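Side-chain contacts in SusD superfamily protein (Bacteroides fragilis, PDB 3L22), which probably binds sugars at the outer membrane as a SusD-family lipoprotein and carries zinc ions in the crystal: residues S39-G43 with K44-V48; T65-N68 with T69-N73; E392-R395 with G396-M400; V417-D421 with E422-W426; I428-V431 with E432-N436. One frame throughout, in Å; residues are numbered along the deposited sequence. Where two conformers were deposited one is given.

Contact 1 (S39-G43 with K44-V48); sequences SLMGG and KSYLV
Ser39 OG and the backbone N of Lys44 meet in a buried helix-start contact, in which the loop that follows helix 18-33 folds against the first turn of helix 44-52. The bond is 2.9 Å from Lys44 N to Ser39 OG and almost straight, 174° at the hydrogen. It is made possible by the first torsion of Ser39 (chi1 64°), which holds OG between its own N and carbonyl carbon. Leu40 to Gly43 form a type I beta turn, and the carbonyl of Leu40 serves two donors: Gly43 N, closing the turn, and Ser45 N at 3.0 Å, the two arriving from opposite faces of the carbonyl plane. Gly43, the N-cap residue, sends its O to Leu47 N at 3.1 Å and more weakly to Tyr46 N.

Met41, a selenomethionine, curls back through bends at chi2 and chi3, laying SE 3.7 Å from Ser45 CB and CE 4.1 Å from Tyr46 CB. One water links Ser39 O to Ser45 OG, which is also hydrogen-bonded to Thr84 of helix 79-103. The Tyr46 ring leads away to strand 322-326, where OH meets Pro323 O. A serine hydroxyl and the Leu40 carbonyl together thus satisfy the first two amides of helix 44-52 in a buried contact, N-H groups that no preceding turn could serve.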
loop_
_atom_site.group_PDB
_atom_site.type_symbol
_atom_site.label_atom_id
_atom_site.label_comp_id
_atom_site.label_asym_id
_atom_site.label_seq_id
_atom_site.Cartn_x
_atom_site.Cartn_y
_atom_site.Cartn_z
ATOM N N SER A 39 12.235 7.885 5.370
ATOM C CA SER A 39 11.274 6.823 5.411
ATOM C C SER A 39 10.676 6.563 4.049
ATOM O O SER A 39 10.639 7.455 3.176
ATOM C CB SER A 39 10.220 7.114 6.484
ATOM O OG SER A 39 9.438 8.265 6.217
ATOM N N LEU A 40 10.223 5.330 3.842
ATOM C CA LEU A 40 9.465 4.982 2.667
ATOM C C LEU A 40 8.110 4.400 3.129
ATOM O O LEU A 40 7.322 5.133 3.752
ATOM C CB LEU A 40 10.302 4.108 1.712
ATOM C CG LEU A 40 9.814 3.874 0.274
ATOM C CD1 LEU A 40 9.908 5.153 -0.572
ATOM C CD2 LEU A 40 10.639 2.761 -0.391
HETATM N N MSE A 41 7.829 3.130 2.874
HETATM C CA MSE A 41 6.524 2.553 3.207
HETATM C C MSE A 41 6.337 2.265 4.689
HETATM O O MSE A 41 5.240 1.923 5.107
HETATM C CB MSE A 41 6.320 1.282 2.407
HETATM C CG MSE A 41 6.488 1.476 0.926
HETATM SE SE MSE A 41 5.638 3.073 0.111
HETATM C CE MSE A 41 3.778 2.675 0.635
ATOM N N GLY A 42 7.385 2.443 5.498
ATOM C CA GLY A 42 7.256 2.341 6.954
ATOM C C GLY A 42 6.899 3.690 7.577
ATOM O O GLY A 42 6.733 3.811 8.805
ATOM N N GLY A 43 6.808 4.726 6.736
ATOM C CA GLY A 43 6.571 6.093 7.212
ATOM C C GLY A 43 5.868 6.976 6.191
ATOM O O GLY A 43 4.710 6.710 5.800
ATOM N N LYS A 44 6.562 8.033 5.764
ATOM C CA LYS A 44 5.926 9.091 4.982
ATOM C C LYS A 44 5.332 8.627 3.643
ATOM O O LYS A 44 4.312 9.178 3.229
ATOM C CB LYS A 44 6.900 10.276 4.750
ATOM C CG LYS A 44 7.099 11.135 6.025
ATOM C CD LYS A 44 8.024 12.333 5.822
ATOM C CE LYS A 44 7.388 13.408 4.933
ATOM N NZ LYS A 44 8.348 14.471 4.668
ATOM N N SER A 45 5.955 7.679 2.955
ATOM C CA SER A 45 5.432 7.221 1.644
ATOM C C SER A 45 4.186 6.358 1.750
ATOM O O SER A 45 3.359 6.320 0.817
ATOM C CB SER A 45 6.531 6.582 0.778
ATOM O OG SER A 45 7.574 7.551 0.523
ATOM N N TYR A 46 3.945 5.759 2.918
ATOM C CA TYR A 46 2.665 5.120 3.168
ATOM C C TYR A 46 1.613 6.169 3.489
ATOM O O TYR A 46 0.504 6.128 2.962
ATOM C CB TYR A 46 2.833 4.196 4.354
ATOM C CG TYR A 46 1.697 3.293 4.827
ATOM C CD1 TYR A 46 1.542 2.018 4.316
ATOM C CD2 TYR A 46 0.852 3.687 5.839
ATOM C CE1 TYR A 46 0.568 1.145 4.797
ATOM C CE2 TYR A 46 -0.132 2.832 6.342
ATOM C CZ TYR A 46 -0.242 1.554 5.833
ATOM O OH TYR A 46 -1.143 0.691 6.393
ATOM N N LEU A 47 1.977 7.126 4.345
ATOM C CA LEU A 47 1.125 8.256 4.663
ATOM C C LEU A 47 0.698 9.036 3.409
ATOM O O LEU A 47 -0.407 9.588 3.370
ATOM C CB LEU A 47 1.832 9.206 5.646
ATOM C CG LEU A 47 1.903 8.671 7.079
ATOM C CD1 LEU A 47 3.127 9.205 7.856
ATOM C CD2 LEU A 47 0.595 8.926 7.807
ATOM N N VAL A 48 1.574 9.077 2.398
ATOM C CA VAL A 48 1.252 9.688 1.124
ATOM C C VAL A 48 -0.065 9.178 0.558
ATOM O O VAL A 48 -0.865 9.977 0.091
ATOM C CB VAL A 48 2.408 9.512 0.087
ATOM C CG1 VAL A 48 1.886 9.601 -1.364
ATOM C CG2 VAL A 48 3.477 10.524 0.378
HETATM O O HOH W 1 9.148 9.572 2.060
#

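Contact 2 (T65-N68 with T69-N73); sequences TLFN and TYNMN
Leu66 starts the short helix 67-70 from the N-cap position, its carbonyl taking Tyr70 N at 3.1 Å and, weakly, Thr69 N. Its CD2 lies 4.0 Å from Thr69 OG1, the two side chains running side by side; that hydroxyl is hydrogen-bonded to Glu80. Next, Phe67 accepts Asn71 N on its backbone O and offers a ring face to the Asn71 side chain one turn on. With CG anti to the backbone N (chi1 -163°), the ring leans forward along the helix, toward Asn71, whose ND2 sits 3.1 Å above its plane, offset toward the rim near CE2. The amide plane stands 72° from the ring.

Asn68 is gripped by both its oxygens. Its backbone O receives Asn73 N at 2.8 Å, the wider-spanning of the two bonds back into the last turn; the other runs from Met72 N to Thr69 O, and with the positive phi of Met72 they define a Schellman motif. Its OD1 takes Asn73 ND2 at 3.2 Å from above the carbonyl plane, and a water at 2.7 Å that also accepts from Asn71 ND2, while Asn68 ND2 turns to Asp78. Three asparagines and a water thus close the end of the helix. With OD1 held by two donors and ND2 by a carboxylate, the Asn68 amide can sit in only one flip.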
loop_
_atom_site.group_PDB
_atom_site.type_symbol
_atom_site.label_atom_id
_atom_site.label_comp_id
_atom_site.label_asym_id
_atom_site.label_seq_id
_atom_site.Cartn_x
_atom_site.Cartn_y
_atom_site.Cartn_z
ATOM N N THR A 65 5.429 18.188 6.531
ATOM C CA THR A 65 4.534 17.098 6.931
ATOM C C THR A 65 3.395 16.856 5.913
ATOM O O THR A 65 2.244 16.720 6.279
ATOM C CB THR A 65 4.029 17.297 8.365
ATOM O OG1 THR A 65 3.370 18.554 8.462
ATOM C CG2 THR A 65 5.202 17.244 9.364
ATOM N N LEU A 66 3.760 16.767 4.637
ATOM C CA LEU A 66 2.913 16.205 3.545
ATOM C C LEU A 66 1.734 17.114 3.101
ATOM O O LEU A 66 0.839 16.681 2.376
ATOM C CB LEU A 66 2.441 14.766 3.880
ATOM C CG LEU A 66 3.538 13.689 4.053
ATOM C CD1 LEU A 66 2.964 12.305 4.414
ATOM C CD2 LEU A 66 4.418 13.560 2.753
ATOM N N PHE A 67 1.751 18.385 3.495
ATOM C CA PHE A 67 0.669 19.269 3.119
ATOM C C PHE A 67 0.474 19.373 1.618
ATOM O O PHE A 67 -0.662 19.397 1.160
ATOM C CB PHE A 67 0.910 20.662 3.700
ATOM C CG PHE A 67 -0.285 21.536 3.727
ATOM C CD1 PHE A 67 -1.432 21.156 4.418
ATOM C CD2 PHE A 67 -0.244 22.794 3.129
ATOM C CE1 PHE A 67 -2.548 22.014 4.488
ATOM C CE2 PHE A 67 -1.344 23.662 3.194
ATOM C CZ PHE A 67 -2.503 23.264 3.871
ATOM N N ASN A 68 1.564 19.443 0.862
ATOM C CA ASN A 68 1.459 19.489 -0.599
ATOM C C ASN A 68 0.912 18.194 -1.219
ATOM O O ASN A 68 0.265 18.244 -2.269
ATOM C CB ASN A 68 2.791 19.845 -1.271
ATOM C CG ASN A 68 2.932 21.330 -1.566
ATOM O OD1 ASN A 68 1.975 22.106 -1.474
ATOM N ND2 ASN A 68 4.143 21.735 -1.942
ATOM N N THR A 69 1.148 17.056 -0.578
ATOM C CA THR A 69 0.544 15.818 -1.046
ATOM C C THR A 69 -0.954 15.873 -0.870
ATOM O O THR A 69 -1.697 15.558 -1.806
ATOM C CB THR A 69 1.107 14.590 -0.337
ATOM O OG1 THR A 69 2.490 14.493 -0.649
ATOM C CG2 THR A 69 0.354 13.306 -0.797
ATOM N N TYR A 70 -1.408 16.293 0.313
ATOM C CA TYR A 70 -2.843 16.365 0.600
ATOM C C TYR A 70 -3.569 17.304 -0.367
ATOM O O TYR A 70 -4.645 16.993 -0.872
ATOM C CB TYR A 70 -3.133 16.816 2.038
ATOM C CG TYR A 70 -4.653 16.939 2.249
ATOM C CD1 TYR A 70 -5.453 15.793 2.385
ATOM C CD2 TYR A 70 -5.286 18.186 2.271
ATOM C CE1 TYR A 70 -6.846 15.888 2.510
ATOM C CE2 TYR A 70 -6.681 18.294 2.413
ATOM C CZ TYR A 70 -7.453 17.144 2.524
ATOM O OH TYR A 70 -8.817 17.246 2.657
ATOM N N ASN A 71 -2.945 18.452 -0.602
ATOM C CA ASN A 71 -3.481 19.480 -1.489
ATOM C C ASN A 71 -3.275 19.206 -2.969
ATOM O O ASN A 71 -3.635 20.035 -3.806
ATOM C CB ASN A 71 -2.863 20.822 -1.121
ATOM C CG ASN A 71 -3.425 21.397 0.147
ATOM O OD1 ASN A 71 -4.552 21.092 0.556
ATOM N ND2 ASN A 71 -2.655 22.297 0.763
HETATM N N MSE A 72 -2.723 18.050 -3.310
HETATM C CA MSE A 72 -2.565 17.657 -4.719
HETATM C C MSE A 72 -1.731 18.713 -5.443
HETATM O O MSE A 72 -2.074 19.173 -6.528
HETATM C CB MSE A 72 -3.917 17.437 -5.417
HETATM C CG MSE A 72 -4.845 16.525 -4.687
HETATM SE SE MSE A 72 -4.170 14.712 -4.439
HETATM C CE MSE A 72 -4.310 14.080 -6.273
ATOM N N ASN A 73 -0.603 19.058 -4.825
ATOM C CA ASN A 73 0.211 20.152 -5.292
ATOM C C ASN A 73 1.697 19.796 -5.301
ATOM O O ASN A 73 2.519 20.672 -5.184
ATOM C CB ASN A 73 -0.036 21.382 -4.415
ATOM C CG ASN A 73 0.471 22.668 -5.045
ATOM O OD1 ASN A 73 0.273 22.899 -6.230
ATOM N ND2 ASN A 73 1.135 23.507 -4.254
HETATM O O HOH W 2 -0.207 23.237 -0.472
#

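Contact 3 (E392-R395 with G396-M400); sequences EGIR and GIDIM
Ile394 and Asp398 lie side by side in the opening turn of helix 395-401, in the C-terminal SusD-family part of the chain, with Ile394 at the N-cap position. The Ile394 carbonyl accepts Asp398 N at 3.1 Å and, weakly, Ile397 N; Arg395 O continues the helix with Ile399 N at 3.1 Å. Ile394 CG2 rests 3.5 Å from Asp398 OD2, an apolar branch beside a charged carboxylate. Outside the segments OD2 forms a salt bridge with Lys385, and OD1 one with Arg401.

The flat contact belongs to Arg395. A bend at chi2 (61°) turns its chain forward along the helix, toward Ile399, which crosses it at about a right angle and puts CG1 over the centre of the guanidinium face, 3.5 Å above the plane. CD1 of Ile399 extends over the same group toward NE. Arg395 NE is salt-bridged to Asp54, so the group is fixed by charge and by apolar cover on one face. The opposite charges within the turn do not touch directly. A water spans them instead, accepting from Arg395 NH1 at 3.2 Å and donating to Asp398 OD2 at 2.7 Å.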
loop_
_atom_site.group_PDB
_atom_site.type_symbol
_atom_site.label_atom_id
_atom_site.label_comp_id
_atom_site.label_asym_id
_atom_site.label_seq_id
_atom_site.Cartn_x
_atom_site.Cartn_y
_atom_site.Cartn_z
ATOM N N GLU A 392 -4.619 3.398 6.273
ATOM C CA GLU A 392 -3.800 2.187 6.002
ATOM C C GLU A 392 -3.216 2.113 4.569
ATOM O O GLU A 392 -3.015 1.052 4.016
ATOM C CB GLU A 392 -4.569 0.901 6.374
ATOM C CG GLU A 392 -4.689 0.726 7.882
ATOM C CD GLU A 392 -5.350 -0.581 8.311
ATOM O OE1 GLU A 392 -5.043 -1.667 7.735
ATOM O OE2 GLU A 392 -6.203 -0.509 9.221
ATOM N N GLY A 393 -2.902 3.257 3.991
ATOM C CA GLY A 393 -2.000 3.305 2.836
ATOM C C GLY A 393 -2.663 2.875 1.549
ATOM O O GLY A 393 -1.974 2.461 0.635
ATOM N N ILE A 394 -3.991 3.020 1.472
ATOM C CA ILE A 394 -4.781 2.412 0.406
ATOM C C ILE A 394 -5.664 3.396 -0.341
ATOM O O ILE A 394 -5.798 3.276 -1.572
ATOM C CB ILE A 394 -5.651 1.224 0.955
ATOM C CG1 ILE A 394 -4.787 -0.028 1.165
ATOM C CG2 ILE A 394 -6.781 0.864 0.025
ATOM C CD1 ILE A 394 -5.492 -1.157 2.043
ATOM N N ARG A 395 -6.256 4.373 0.356
ATOM C CA ARG A 395 -7.326 5.121 -0.268
ATOM C C ARG A 395 -6.971 5.832 -1.603
ATOM O O ARG A 395 -7.727 5.773 -2.603
ATOM C CB ARG A 395 -7.885 6.120 0.733
ATOM C CG ARG A 395 -8.994 7.006 0.165
ATOM C CD ARG A 395 -10.189 6.181 -0.280
ATOM N NE ARG A 395 -11.241 7.003 -0.839
ATOM C CZ ARG A 395 -12.089 6.613 -1.784
ATOM N NH1 ARG A 395 -12.079 5.381 -2.292
ATOM N NH2 ARG A 395 -12.982 7.474 -2.234
ATOM N N GLY A 396 -5.835 6.508 -1.603
ATOM C CA GLY A 396 -5.378 7.236 -2.775
ATOM C C GLY A 396 -5.034 6.302 -3.932
ATOM O O GLY A 396 -5.048 6.726 -5.088
ATOM N N ILE A 397 -4.736 5.032 -3.632
ATOM C CA ILE A 397 -4.513 4.041 -4.688
ATOM C C ILE A 397 -5.859 3.616 -5.296
ATOM O O ILE A 397 -5.989 3.516 -6.516
ATOM C CB ILE A 397 -3.741 2.813 -4.174
ATOM C CG1 ILE A 397 -2.326 3.255 -3.754
ATOM C CG2 ILE A 397 -3.716 1.727 -5.219
ATOM C CD1 ILE A 397 -1.460 2.203 -3.037
ATOM N N ASP A 398 -6.867 3.369 -4.462
ATOM C CA ASP A 398 -8.163 2.925 -4.991
ATOM C C ASP A 398 -8.783 4.001 -5.890
ATOM O O ASP A 398 -9.298 3.699 -6.990
ATOM C CB ASP A 398 -9.118 2.531 -3.854
ATOM C CG ASP A 398 -8.829 1.146 -3.255
ATOM O OD1 ASP A 398 -8.047 0.328 -3.835
ATOM O OD2 ASP A 398 -9.424 0.842 -2.193
ATOM N N ILE A 399 -8.668 5.265 -5.474
ATOM C CA ILE A 399 -9.212 6.380 -6.269
ATOM C C ILE A 399 -8.513 6.438 -7.645
ATOM O O ILE A 399 -9.141 6.534 -8.719
ATOM C CB ILE A 399 -9.009 7.725 -5.535
ATOM C CG1 ILE A 399 -9.925 7.797 -4.295
ATOM C CG2 ILE A 399 -9.282 8.908 -6.464
ATOM C CD1 ILE A 399 -9.611 8.947 -3.256
HETATM N N MSE A 400 -7.186 6.405 -7.583
HETATM C CA MSE A 400 -6.406 6.549 -8.780
HETATM C C MSE A 400 -6.580 5.362 -9.733
HETATM O O MSE A 400 -6.771 5.586 -10.921
HETATM C CB MSE A 400 -4.938 6.713 -8.468
HETATM C CG MSE A 400 -4.166 7.323 -9.628
HETATM SE SE MSE A 400 -2.353 7.390 -9.011
HETATM C CE MSE A 400 -1.688 8.785 -10.213
HETATM O O HOH W 3 -10.552 2.939 -0.864
#

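Contact 4 (V417-D421 with E422-W426); sequences VGPSD and EKYTW. With ACT (acetate ion), chain M.
A first torsion that sets CG of Tyr424 anti to its backbone N (chi1 -162°) swings the ring back over Pro419, while Val417, with CG1 anti to N (chi1 -176°), directs that methyl to within 3.4 Å of Tyr424 N. Pro419 CA stands 3.6 Å from the ring centroid and only 13° off the normal, a CH-pi contact over the face, and Pro419 CG packs 3.9 Å from Tyr424 CZ. The Val417 carbonyl O lies at the ring edge. Gly418 to Asp421 make a type I beta turn, braced by Gly418 N giving a nearly straight bond to Asp421 OD2 at 2.8 Å. Asp421 O accepts Tyr424 N at 3.1 Å, opening the 3-10 segment 422-424. An acetate ion, probably from the crystallisation liquor, takes Ser420 N at 2.9 Å. Tyr424 OH is hydrogen-bonded to Glu404 O, and its ring packs on Phe406 of strand 406-409 and on Met400, joining the loop that leaves the hairpin of strands 406-409 and 414-417 to helix 395-401.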
loop_
_atom_site.group_PDB
_atom_site.type_symbol
_atom_site.label_atom_id
_atom_site.label_comp_id
_atom_site.label_asym_id
_atom_site.label_seq_id
_atom_site.Cartn_x
_atom_site.Cartn_y
_atom_site.Cartn_z
ATOM N N VAL A 417 -9.481 17.159 -8.523
ATOM C CA VAL A 417 -8.408 16.891 -9.475
ATOM C C VAL A 417 -8.708 15.581 -10.173
ATOM O O VAL A 417 -8.939 14.544 -9.527
ATOM C CB VAL A 417 -7.028 16.849 -8.768
ATOM C CG1 VAL A 417 -5.870 16.655 -9.804
ATOM C CG2 VAL A 417 -6.810 18.131 -7.983
ATOM N N GLY A 418 -8.730 15.632 -11.496
ATOM C CA GLY A 418 -9.064 14.471 -12.323
ATOM C C GLY A 418 -7.950 14.064 -13.257
ATOM O O GLY A 418 -6.936 14.752 -13.354
ATOM N N PRO A 419 -8.136 12.947 -13.965
ATOM C CA PRO A 419 -7.026 12.407 -14.735
ATOM C C PRO A 419 -6.501 13.285 -15.858
ATOM O O PRO A 419 -5.366 13.069 -16.242
ATOM C CB PRO A 419 -7.568 11.082 -15.290
ATOM C CG PRO A 419 -8.757 10.782 -14.543
ATOM C CD PRO A 419 -9.299 12.051 -13.983
ATOM N N SER A 420 -7.272 14.265 -16.358
ATOM C CA SER A 420 -6.761 15.203 -17.357
ATOM C C SER A 420 -5.942 16.341 -16.757
ATOM O O SER A 420 -5.336 17.086 -17.488
ATOM C CB SER A 420 -7.898 15.780 -18.184
ATOM O OG SER A 420 -8.532 14.739 -18.887
ATOM N N ASP A 421 -5.915 16.461 -15.427
ATOM C CA ASP A 421 -5.149 17.497 -14.744
ATOM C C ASP A 421 -3.718 17.054 -14.480
ATOM O O ASP A 421 -3.471 15.910 -14.090
ATOM C CB ASP A 421 -5.801 17.865 -13.400
ATOM C CG ASP A 421 -7.170 18.452 -13.571
ATOM O OD1 ASP A 421 -7.363 19.309 -14.467
ATOM O OD2 ASP A 421 -8.077 18.049 -12.819
ATOM N N GLU A 422 -2.792 17.984 -14.644
ATOM C CA GLU A 422 -1.372 17.730 -14.379
ATOM C C GLU A 422 -1.129 17.243 -12.960
ATOM O O GLU A 422 -0.361 16.299 -12.766
ATOM C CB GLU A 422 -0.562 19.008 -14.661
ATOM C CG GLU A 422 0.942 19.006 -14.240
ATOM C CD GLU A 422 1.527 20.433 -14.282
ATOM O OE1 GLU A 422 1.867 20.918 -15.398
ATOM O OE2 GLU A 422 1.604 21.077 -13.200
ATOM N N LYS A 423 -1.807 17.837 -11.977
ATOM C CA LYS A 423 -1.611 17.449 -10.576
ATOM C C LYS A 423 -2.322 16.160 -10.130
ATOM O O LYS A 423 -2.293 15.809 -8.936
ATOM C CB LYS A 423 -1.963 18.617 -9.635
ATOM C CG LYS A 423 -1.088 19.891 -9.803
ATOM C CD LYS A 423 0.372 19.657 -9.474
ATOM C CE LYS A 423 1.258 20.930 -9.620
ATOM N NZ LYS A 423 2.678 20.407 -9.587
ATOM N N TYR A 424 -2.947 15.436 -11.069
ATOM C CA TYR A 424 -3.452 14.106 -10.763
ATOM C C TYR A 424 -2.303 13.171 -10.355
ATOM O O TYR A 424 -2.482 12.276 -9.501
ATOM C CB TYR A 424 -4.173 13.511 -11.967
ATOM C CG TYR A 424 -5.094 12.332 -11.665
ATOM C CD1 TYR A 424 -6.283 12.520 -10.994
ATOM C CD2 TYR A 424 -4.816 11.059 -12.117
ATOM C CE1 TYR A 424 -7.146 11.493 -10.763
ATOM C CE2 TYR A 424 -5.714 9.995 -11.883
ATOM C CZ TYR A 424 -6.857 10.223 -11.183
ATOM O OH TYR A 424 -7.753 9.209 -10.955
ATOM N N THR A 425 -1.149 13.369 -10.989
ATOM C CA THR A 425 0.022 12.566 -10.752
ATOM C C THR A 425 1.141 13.446 -10.186
ATOM O O THR A 425 1.067 14.670 -10.217
ATOM C CB THR A 425 0.517 11.943 -12.048
ATOM O OG1 THR A 425 0.920 12.994 -12.933
ATOM C CG2 THR A 425 -0.570 11.053 -12.702
ATOM N N TRP A 426 2.158 12.783 -9.654
ATOM C CA TRP A 426 3.379 13.421 -9.247
ATOM C C TRP A 426 4.289 13.534 -10.482
ATOM O O TRP A 426 4.312 12.624 -11.310
ATOM C CB TRP A 426 4.063 12.550 -8.195
ATOM C CG TRP A 426 3.532 12.673 -6.806
ATOM C CD1 TRP A 426 2.380 13.295 -6.393
ATOM C CD2 TRP A 426 4.166 12.188 -5.632
ATOM N NE1 TRP A 426 2.270 13.216 -5.023
ATOM C CE2 TRP A 426 3.363 12.553 -4.534
ATOM C CE3 TRP A 426 5.364 11.507 -5.393
ATOM C CZ2 TRP A 426 3.698 12.217 -3.217
ATOM C CZ3 TRP A 426 5.699 11.175 -4.053
ATOM C CH2 TRP A 426 4.878 11.536 -3.007
HETATM C C ACT M . -11.097 14.408 -16.211
HETATM O O ACT M . -12.223 14.905 -15.884
HETATM O OXT ACT M . -10.049 14.949 -15.677
HETATM C CH3 ACT M . -11.046 13.263 -17.198
HETATM O O HOH W 4 -1.369 13.922 -14.502
#

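Contact 5 (I428-V431 with E432-N436); sequences IPQV and ELLLN
Ile428 CG2 packs 3.8 Å from Glu432 CG and 4.0 Å from Leu433 CD2 where the chain enters the short helix 430-435. Pro429, at the N-cap position, gives its carbonyl to Leu433 N at 3.1 Å and more weakly to Glu432 N; Gln430 O takes Leu434 N. At the far end Glu432 O receives both Leu435 N and Asn436 N, the second at 2.8 Å.

The Glu432 carboxylate is well supplied. OE2 accepts Asn436 ND2 at 2.8 Å, met on its anti side and lying close to the plane of the Asn436 amide, and also pairs with Arg151 in a salt bridge; OE1 is bonded to Trp85 NE1. Asn436 ND2 additionally reaches Met163 O, and its OD1 takes the amide of Asp438. Such a carboxylate, with an arginine and two N-H donors, would be expected to stay ionised though buried.

Gln430 bends at chi2 (65°) toward Leu434, crossing it at a slant with NE2 3.4 Å from Leu434 CD2. The contact is thus a helix start with Pro429 at the N-cap and side chains packed i to i+4, tied by Glu432 to Trp85 of helix 79-103.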
loop_
_atom_site.group_PDB
_atom_site.type_symbol
_atom_site.label_atom_id
_atom_site.label_comp_id
_atom_site.label_asym_id
_atom_site.label_seq_id
_atom_site.Cartn_x
_atom_site.Cartn_y
_atom_site.Cartn_z
ATOM N N ILE A 428 8.011 13.571 -12.368
ATOM C CA ILE A 428 9.314 12.987 -12.163
ATOM C C ILE A 428 10.183 14.015 -11.420
ATOM O O ILE A 428 10.256 15.149 -11.854
ATOM C CB ILE A 428 10.008 12.590 -13.489
ATOM C CG1 ILE A 428 9.184 11.541 -14.267
ATOM C CG2 ILE A 428 11.432 12.082 -13.181
ATOM C CD1 ILE A 428 8.847 10.254 -13.498
ATOM N N PRO A 429 10.809 13.625 -10.275
ATOM C CA PRO A 429 11.458 14.644 -9.438
ATOM C C PRO A 429 12.763 15.157 -9.973
ATOM O O PRO A 429 13.432 14.470 -10.733
ATOM C CB PRO A 429 11.720 13.913 -8.106
ATOM C CG PRO A 429 11.802 12.480 -8.516
ATOM C CD PRO A 429 10.733 12.341 -9.574
ATOM N N GLN A 430 13.137 16.344 -9.521
ATOM C CA GLN A 430 14.420 16.961 -9.888
ATOM C C GLN A 430 15.642 16.056 -9.653
ATOM O O GLN A 430 16.576 16.102 -10.451
ATOM C CB GLN A 430 14.611 18.280 -9.129
ATOM C CG GLN A 430 15.905 19.073 -9.423
ATOM C CD GLN A 430 15.999 19.606 -10.864
ATOM O OE1 GLN A 430 15.106 19.395 -11.704
ATOM N NE2 GLN A 430 17.088 20.322 -11.143
ATOM N N VAL A 431 15.636 15.243 -8.586
ATOM C CA VAL A 431 16.775 14.336 -8.348
ATOM C C VAL A 431 17.030 13.436 -9.558
ATOM O O VAL A 431 18.163 13.237 -9.948
ATOM C CB VAL A 431 16.636 13.472 -7.064
ATOM C CG1 VAL A 431 16.769 14.335 -5.849
ATOM C CG2 VAL A 431 15.322 12.684 -7.041
ATOM N N GLU A 432 15.971 12.939 -10.186
ATOM C CA GLU A 432 16.108 12.139 -11.392
ATOM C C GLU A 432 16.465 12.997 -12.611
ATOM O O GLU A 432 17.351 12.624 -13.415
ATOM C CB GLU A 432 14.809 11.364 -11.643
ATOM C CG GLU A 432 14.798 10.421 -12.847
ATOM C CD GLU A 432 15.669 9.171 -12.698
ATOM O OE1 GLU A 432 16.176 8.900 -11.600
ATOM O OE2 GLU A 432 15.821 8.442 -13.700
ATOM N N LEU A 433 15.798 14.139 -12.758
ATOM C CA LEU A 433 15.970 14.971 -13.953
ATOM C C LEU A 433 17.413 15.437 -14.124
ATOM O O LEU A 433 17.881 15.567 -15.252
ATOM C CB LEU A 433 15.026 16.180 -13.925
ATOM C CG LEU A 433 13.499 15.949 -13.948
ATOM C CD1 LEU A 433 12.841 17.335 -13.958
ATOM C CD2 LEU A 433 13.063 15.114 -15.149
ATOM N N LEU A 434 18.117 15.656 -13.012
ATOM C CA LEU A 434 19.526 16.049 -13.038
ATOM C C LEU A 434 20.432 14.960 -13.617
ATOM O O LEU A 434 21.364 15.271 -14.319
ATOM C CB LEU A 434 20.018 16.449 -11.633
ATOM C CG LEU A 434 19.517 17.806 -11.076
ATOM C CD1 LEU A 434 19.750 17.907 -9.561
ATOM C CD2 LEU A 434 20.169 18.995 -11.807
ATOM N N LEU A 435 20.124 13.697 -13.348
ATOM C CA LEU A 435 20.982 12.568 -13.727
ATOM C C LEU A 435 20.544 11.812 -14.979
ATOM O O LEU A 435 21.377 11.139 -15.579
ATOM C CB LEU A 435 21.012 11.541 -12.589
ATOM C CG LEU A 435 21.591 12.000 -11.257
ATOM C CD1 LEU A 435 21.365 10.896 -10.226
ATOM C CD2 LEU A 435 23.065 12.356 -11.397
ATOM N N ASN A 436 19.263 11.866 -15.348
ATOM C CA ASN A 436 18.745 11.035 -16.433
ATOM C C ASN A 436 18.395 11.891 -17.659
ATOM O O ASN A 436 17.319 12.477 -17.730
ATOM C CB ASN A 436 17.538 10.241 -15.914
ATOM C CG ASN A 436 16.953 9.273 -16.951
ATOM O OD1 ASN A 436 17.332 9.290 -18.134
ATOM N ND2 ASN A 436 16.014 8.404 -16.498
#

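In the fold
Contacts 1 to 4 form a connected group. Contact 1 packs on contact 2 through Leu47 CB and Leu66 CD1, 3.5 Å apart, and reaches contact 3 at Tyr46 OH, 3.0 Å from Glu392 O in a probable hydrogen bond. Contact 4 joins the set through Tyr424 OH, 3.8 Å from Ile399 O of contact 3, and through Trp426 CZ2, 3.6 Å from Thr69 OG1 of contact 2 and 3.7 Å from Val48 CG1 of contact 1. Contact 5 follows contact 4 along the chain but stays about 11 Å, nearest atoms, from contacts 1, 2 and 3. Contact 4 lies near a metal, the Pro419 side chain about 5 Å from a bound zinc ion, and beside His405, seen to bind zinc in a structure of this protein.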